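Local coordinates for inactive PncC family protein (Escherichia coli O157:H7, PDB 5KOL) that is of unknown function: it belongs to the CinA (PncC) family but appears to lack nicotinamide-nucleotide (NMN) amidohydrolase activity, at residues R35-E40 against A63-F68; A96-G101 against A113-G118. All coordinates share one frame; numbering follows the deposited sequence.

How the contacts relate
Both contacts are buried and meet in one sheet, their centres about 9 Å apart. Contact 1 pairs strands 36-40 and 61-67, so its chemistry is mainly polar: backbone hydrogen bonds, two threonine hydroxyls and two waters. Contact 2 lays helix 92-106 over strand 110-116 and works through methyl groups and a thioether, with no hydrogen bond across it. Strands 36-40 and 110-116 are neighbours, and a probable bond from Ile114 N to Ala39 O (3.0 Å) joins the two contacts. Met98 spans them as well, its CE lying 3.8 Å from Thr67 OG1. Contact 1 also adjoins the second subunit, whereas contact 2 stays within its own chain.

Contact 1 (R35-E40 against A63-F68); sequences RLTTAE and AGFVTF
Thr37 and Thr38 both direct a proton at Ala63 O. Thr37 gives its hydroxyl proton to Ala63 O at 2.8 Å from above the carbonyl plane; a chi1 of -176°, with OG1 opposite the backbone N, carries the hydroxyl across to it. Thr38 N adds a weak bond to the same oxygen at 3.4 Å. Beyond them the parallel ladder is regular: Phe65 N donates to Thr38 O (2.9 Å), Glu40 N to Phe65 O (3.0 Å), and Thr67 N to Glu40 O (2.9 Å), the last nearly straight at 171°. The Phe65 ring runs back along its own strand over the Ala63 end, where CE2 lies 3.6 Å from Thr37 OG1; the two side chains meet obliquely.

Two waters complete the polar network. One bridges Leu36 O and Ala63 N at the start of the pairing. The other accepts a proton from Thr38 OG1 (2.7 Å) and donates to Glu40 OE2 and Phe65 O, so Phe65 O has both a backbone and a water donor. Thr38 OG1 is also hydrogen-bonded to Tyr61 OH. Glu40 lays CG against Val66 CG2 (4.0 Å), while its buried carboxylate is well supplied: Thr43 OG1 and Leu47 N bond to OE1, and Ala48 N joins the water at OE2. The carboxylate therefore ties strand 36-40 to the beginning of helix 46-52.

That helix belongs to the beta-alpha-beta unit whose two strands meet here, and it packs on the face carrying Thr38. Helix 92-106 lies over the opposite face, touching Thr37, Ala63 and Phe65. Strand 110-116 flanks strand 36-40 on its far edge, and Gly64 to Val66 pair antiparallel with a strand of the second subunit, carrying the sheet across the interface.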
loop_
_atom_site.group_PDB
_atom_site.type_symbol
_atom_site.label_atom_id
_atom_site.label_comp_id
_atom_site.label_asym_id
_atom_site.label_seq_id
_atom_site.Cartn_x
_atom_site.Cartn_y
_atom_site.Cartn_z
ATOM N N ARG A 35 17.742 3.448 -0.021
ATOM C CA ARG A 35 16.532 2.647 0.091
ATOM C C ARG A 35 15.327 3.542 0.388
ATOM O O ARG A 35 15.362 4.361 1.310
ATOM C CB ARG A 35 16.679 1.563 1.165
ATOM C CG ARG A 35 15.461 0.660 1.243
ATOM C CD ARG A 35 15.825 -0.822 1.436
ATOM N NE ARG A 35 16.712 -1.301 0.380
ATOM C CZ ARG A 35 16.366 -2.175 -0.569
ATOM N NH1 ARG A 35 15.137 -2.682 -0.620
ATOM N NH2 ARG A 35 17.254 -2.547 -1.484
ATOM N N LEU A 36 14.281 3.400 -0.413
ATOM C CA LEU A 36 13.098 4.251 -0.363
ATOM C C LEU A 36 11.969 3.545 0.379
ATOM O O LEU A 36 11.836 2.321 0.319
ATOM C CB LEU A 36 12.638 4.603 -1.788
ATOM C CG LEU A 36 11.340 5.386 -2.007
ATOM C CD1 LEU A 36 11.559 6.871 -1.638
ATOM C CD2 LEU A 36 10.884 5.229 -3.482
ATOM N N THR A 37 11.166 4.331 1.096
ATOM C CA THR A 37 9.922 3.864 1.685
ATOM C C THR A 37 8.869 4.944 1.461
ATOM O O THR A 37 9.196 6.105 1.209
ATOM C CB THR A 37 10.086 3.553 3.185
ATOM O OG1 THR A 37 8.862 3.002 3.713
ATOM C CG2 THR A 37 10.471 4.827 3.952
ATOM N N THR A 38 7.600 4.551 1.531
ATOM C CA THR A 38 6.487 5.448 1.222
ATOM C C THR A 38 5.389 5.310 2.266
ATOM O O THR A 38 5.215 4.248 2.870
ATOM C CB THR A 38 5.884 5.163 -0.163
ATOM O OG1 THR A 38 5.389 3.810 -0.199
ATOM C CG2 THR A 38 6.953 5.341 -1.235
ATOM N N ALA A 39 4.647 6.399 2.459
ATOM C CA ALA A 39 3.504 6.452 3.358
ATOM C C ALA A 39 2.412 7.231 2.645
ATOM O O ALA A 39 2.662 8.341 2.174
ATOM C CB ALA A 39 3.872 7.132 4.698
ATOM N N GLU A 40 1.207 6.676 2.550
ATOM C CA GLU A 40 0.174 7.411 1.832
ATOM C C GLU A 40 -1.175 7.218 2.492
ATOM O O GLU A 40 -1.409 6.241 3.206
ATOM C CB GLU A 40 0.105 7.011 0.346
ATOM C CG GLU A 40 0.071 5.533 0.125
ATOM C CD GLU A 40 0.281 5.144 -1.328
ATOM O OE1 GLU A 40 -0.375 5.738 -2.212
ATOM O OE2 GLU A 40 1.062 4.203 -1.564
ATOM N N ALA A 63 9.226 -1.365 1.382
ATOM C CA ALA A 63 8.209 -1.126 2.402
ATOM C C ALA A 63 7.321 0.042 2.016
ATOM O O ALA A 63 7.796 1.184 1.901
ATOM C CB ALA A 63 8.862 -0.865 3.764
ATOM N N GLY A 64 6.030 -0.210 1.875
ATOM C CA GLY A 64 5.051 0.834 1.645
ATOM C C GLY A 64 3.951 0.761 2.679
ATOM O O GLY A 64 3.472 -0.324 3.009
ATOM N N PHE A 65 3.541 1.921 3.184
ATOM C CA PHE A 65 2.507 1.992 4.204
ATOM C C PHE A 65 1.307 2.734 3.642
ATOM O O PHE A 65 1.469 3.763 2.978
ATOM C CB PHE A 65 3.046 2.690 5.457
ATOM C CG PHE A 65 4.262 2.020 6.025
ATOM C CD1 PHE A 65 4.127 0.867 6.789
ATOM C CD2 PHE A 65 5.532 2.515 5.778
ATOM C CE1 PHE A 65 5.237 0.228 7.304
ATOM C CE2 PHE A 65 6.655 1.880 6.303
ATOM C CZ PHE A 65 6.499 0.733 7.064
ATOM N N VAL A 66 0.121 2.184 3.873
ATOM C CA VAL A 66 -1.132 2.859 3.597
ATOM C C VAL A 66 -1.826 3.055 4.932
ATOM O O VAL A 66 -2.111 2.077 5.637
ATOM C CB VAL A 66 -2.011 2.067 2.614
ATOM C CG1 VAL A 66 -3.316 2.772 2.405
ATOM C CG2 VAL A 66 -1.276 1.901 1.258
ATOM N N THR A 67 -2.088 4.310 5.289
ATOM C CA THR A 67 -2.679 4.651 6.596
ATOM C C THR A 67 -3.816 5.622 6.310
ATOM O O THR A 67 -3.595 6.838 6.267
ATOM C CB THR A 67 -1.640 5.267 7.542
ATOM O OG1 THR A 67 -0.997 6.351 6.880
ATOM C CG2 THR A 67 -0.579 4.235 7.913
ATOM N N PHE A 68 -5.020 5.079 6.127
ATOM C CA PHE A 68 -6.162 5.850 5.655
ATOM C C PHE A 68 -6.862 6.624 6.766
ATOM O O PHE A 68 -7.577 7.585 6.464
ATOM C CB PHE A 68 -7.176 4.915 4.971
ATOM C CG PHE A 68 -8.112 5.615 4.016
ATOM C CD1 PHE A 68 -7.680 5.980 2.739
ATOM C CD2 PHE A 68 -9.415 5.904 4.384
ATOM C CE1 PHE A 68 -8.541 6.631 1.853
ATOM C CE2 PHE A 68 -10.282 6.549 3.509
ATOM C CZ PHE A 68 -9.852 6.911 2.241
HETATM O O HOH W 1 11.677 0.185 1.694
HETATM O O HOH W 2 2.806 3.790 0.561
#

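Contact 2 (A96-G101 against A113-G118); sequences AEMATG and AITGYG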
loop_
_atom_site.group_PDB
_atom_site.type_symbol
_atom_site.label_atom_id
_atom_site.label_comp_id
_atom_site.label_asym_id
_atom_site.label_seq_id
_atom_site.Cartn_x
_atom_site.Cartn_y
_atom_site.Cartn_z
ATOM N N ALA A 96 4.855 15.586 7.288
ATOM C CA ALA A 96 6.231 15.448 7.752
ATOM C C ALA A 96 6.383 14.258 8.698
ATOM O O ALA A 96 7.300 13.438 8.544
ATOM C CB ALA A 96 6.692 16.750 8.420
ATOM N N GLU A 97 5.485 14.135 9.683
ATOM C CA GLU A 97 5.549 12.981 10.585
ATOM C C GLU A 97 5.341 11.663 9.856
ATOM O O GLU A 97 5.925 10.642 10.251
ATOM C CB GLU A 97 4.528 13.096 11.717
ATOM C CG GLU A 97 4.747 14.277 12.614
ATOM C CD GLU A 97 3.710 14.327 13.701
ATOM O OE1 GLU A 97 2.688 14.982 13.442
ATOM O OE2 GLU A 97 3.921 13.743 14.785
ATOM N N MET A 98 4.478 11.630 8.830
ATOM C CA MET A 98 4.338 10.362 8.121
ATOM C C MET A 98 5.638 9.986 7.430
ATOM O O MET A 98 6.002 8.808 7.386
ATOM C CB MET A 98 3.200 10.367 7.094
ATOM C CG MET A 98 1.797 10.458 7.668
ATOM S SD MET A 98 0.520 10.922 6.447
ATOM C CE MET A 98 0.587 9.469 5.355
ATOM N N ALA A 99 6.350 10.980 6.891
ATOM C CA ALA A 99 7.617 10.713 6.214
ATOM C C ALA A 99 8.684 10.218 7.193
ATOM O O ALA A 99 9.478 9.333 6.855
ATOM C CB ALA A 99 8.097 11.970 5.489
ATOM N N THR A 100 8.743 10.788 8.403
ATOM C CA THR A 100 9.739 10.299 9.352
ATOM C C THR A 100 9.309 8.991 9.997
ATOM O O THR A 100 10.167 8.154 10.310
ATOM C CB THR A 100 10.037 11.342 10.439
ATOM O OG1 THR A 100 8.836 11.678 11.143
ATOM C CG2 THR A 100 10.635 12.601 9.829
ATOM N N GLY A 101 8.001 8.790 10.199
ATOM C CA GLY A 101 7.532 7.508 10.702
ATOM C C GLY A 101 7.855 6.356 9.768
ATOM O O GLY A 101 8.241 5.273 10.218
ATOM N N ALA A 113 5.777 11.038 1.611
ATOM C CA ALA A 113 4.485 10.992 2.289
ATOM C C ALA A 113 3.434 11.786 1.510
ATOM O O ALA A 113 3.733 12.842 0.944
ATOM C CB ALA A 113 4.616 11.517 3.730
ATOM N N ILE A 114 2.208 11.264 1.450
ATOM C CA ILE A 114 1.101 11.931 0.755
ATOM C C ILE A 114 -0.128 11.900 1.647
ATOM O O ILE A 114 -0.570 10.823 2.062
ATOM C CB ILE A 114 0.747 11.285 -0.599
ATOM C CG1 ILE A 114 1.954 11.159 -1.517
ATOM C CG2 ILE A 114 -0.358 12.113 -1.308
ATOM C CD1 ILE A 114 1.616 10.526 -2.899
ATOM N N THR A 115 -0.705 13.068 1.915
ATOM C CA THR A 115 -1.984 13.128 2.616
ATOM C C THR A 115 -2.773 14.296 2.041
ATOM O O THR A 115 -2.242 15.406 1.944
ATOM C CB THR A 115 -1.798 13.277 4.142
ATOM O OG1 THR A 115 -3.081 13.401 4.787
ATOM C CG2 THR A 115 -0.894 14.481 4.500
ATOM N N GLY A 116 -4.021 14.046 1.634
ATOM C CA GLY A 116 -4.803 15.086 0.983
ATOM C C GLY A 116 -6.286 14.775 0.909
ATOM O O GLY A 116 -6.765 13.767 1.436
ATOM N N TYR A 117 -7.015 15.686 0.238
ATOM C CA TYR A 117 -8.437 15.544 -0.075
ATOM C C TYR A 117 -8.594 15.299 -1.577
ATOM O O TYR A 117 -8.524 16.232 -2.380
ATOM C CB TYR A 117 -9.210 16.785 0.345
ATOM C CG TYR A 117 -9.207 17.029 1.838
ATOM C CD1 TYR A 117 -9.954 16.225 2.699
ATOM C CD2 TYR A 117 -8.474 18.076 2.388
ATOM C CE1 TYR A 117 -9.960 16.457 4.069
ATOM C CE2 TYR A 117 -8.475 18.313 3.758
ATOM C CZ TYR A 117 -9.211 17.498 4.590
ATOM O OH TYR A 117 -9.203 17.742 5.947
ATOM N N GLY A 118 -8.825 14.042 -1.952
ATOM C CA GLY A 118 -9.063 13.732 -3.354
ATOM C C GLY A 118 -10.294 14.422 -3.906
ATOM O O GLY A 118 -10.330 14.795 -5.082
#
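This is a helix-on-sheet contact in the buried core of an alpha/beta fold: helix 92-106 lies over strand 110-116, the central strand of the mixed sheet. The helix is the last one in the crossover from strand 61-67 to strand 110-116, a connection that passes strand 36-40 and enters the sheet parallel to it. Helix and strand run in roughly opposing directions (148°), and their axes come within 7.5 Å. Such close approach goes with the small residues at the middle of the contact. Ala99 and Ala113 meet methyl to methyl, CB to CB at 3.9 Å, and Ala113 CB also lies 3.6 Å from Ala99 N, pressed against the helix backbone itself. On the preceding residue, Met98 CB adds a second apolar neighbour, 3.8 Å from Ala113 CB.

No hydrogen bond crosses between the two segments; the backbone of the strand is paired within the sheet instead. Ala113 and Thr115 bond through their backbones to Ala135 and Trp133 on strand 131-138, while Ile114 bonds to Ala39 and Ser41 on the other side. Ile114 points its CB away from the helix, and its side chain touches Val132 and Phe134. One polar tie between helix and strand lies just outside the contact, where Ser111 OG is hydrogen-bonded to Ala99 O. Thr115 points its CB toward the helix, but its OG1 is taken by Ala89 O.

Met98 extends the contact along the strand. Its chain runs alongside the strand, extended at chi2 (164°), then bends at chi3 (65°), which sets SD beside Thr115 CB at 4.0 Å and brings the terminal methyl, CE, to 3.7 Å from Ile114 O.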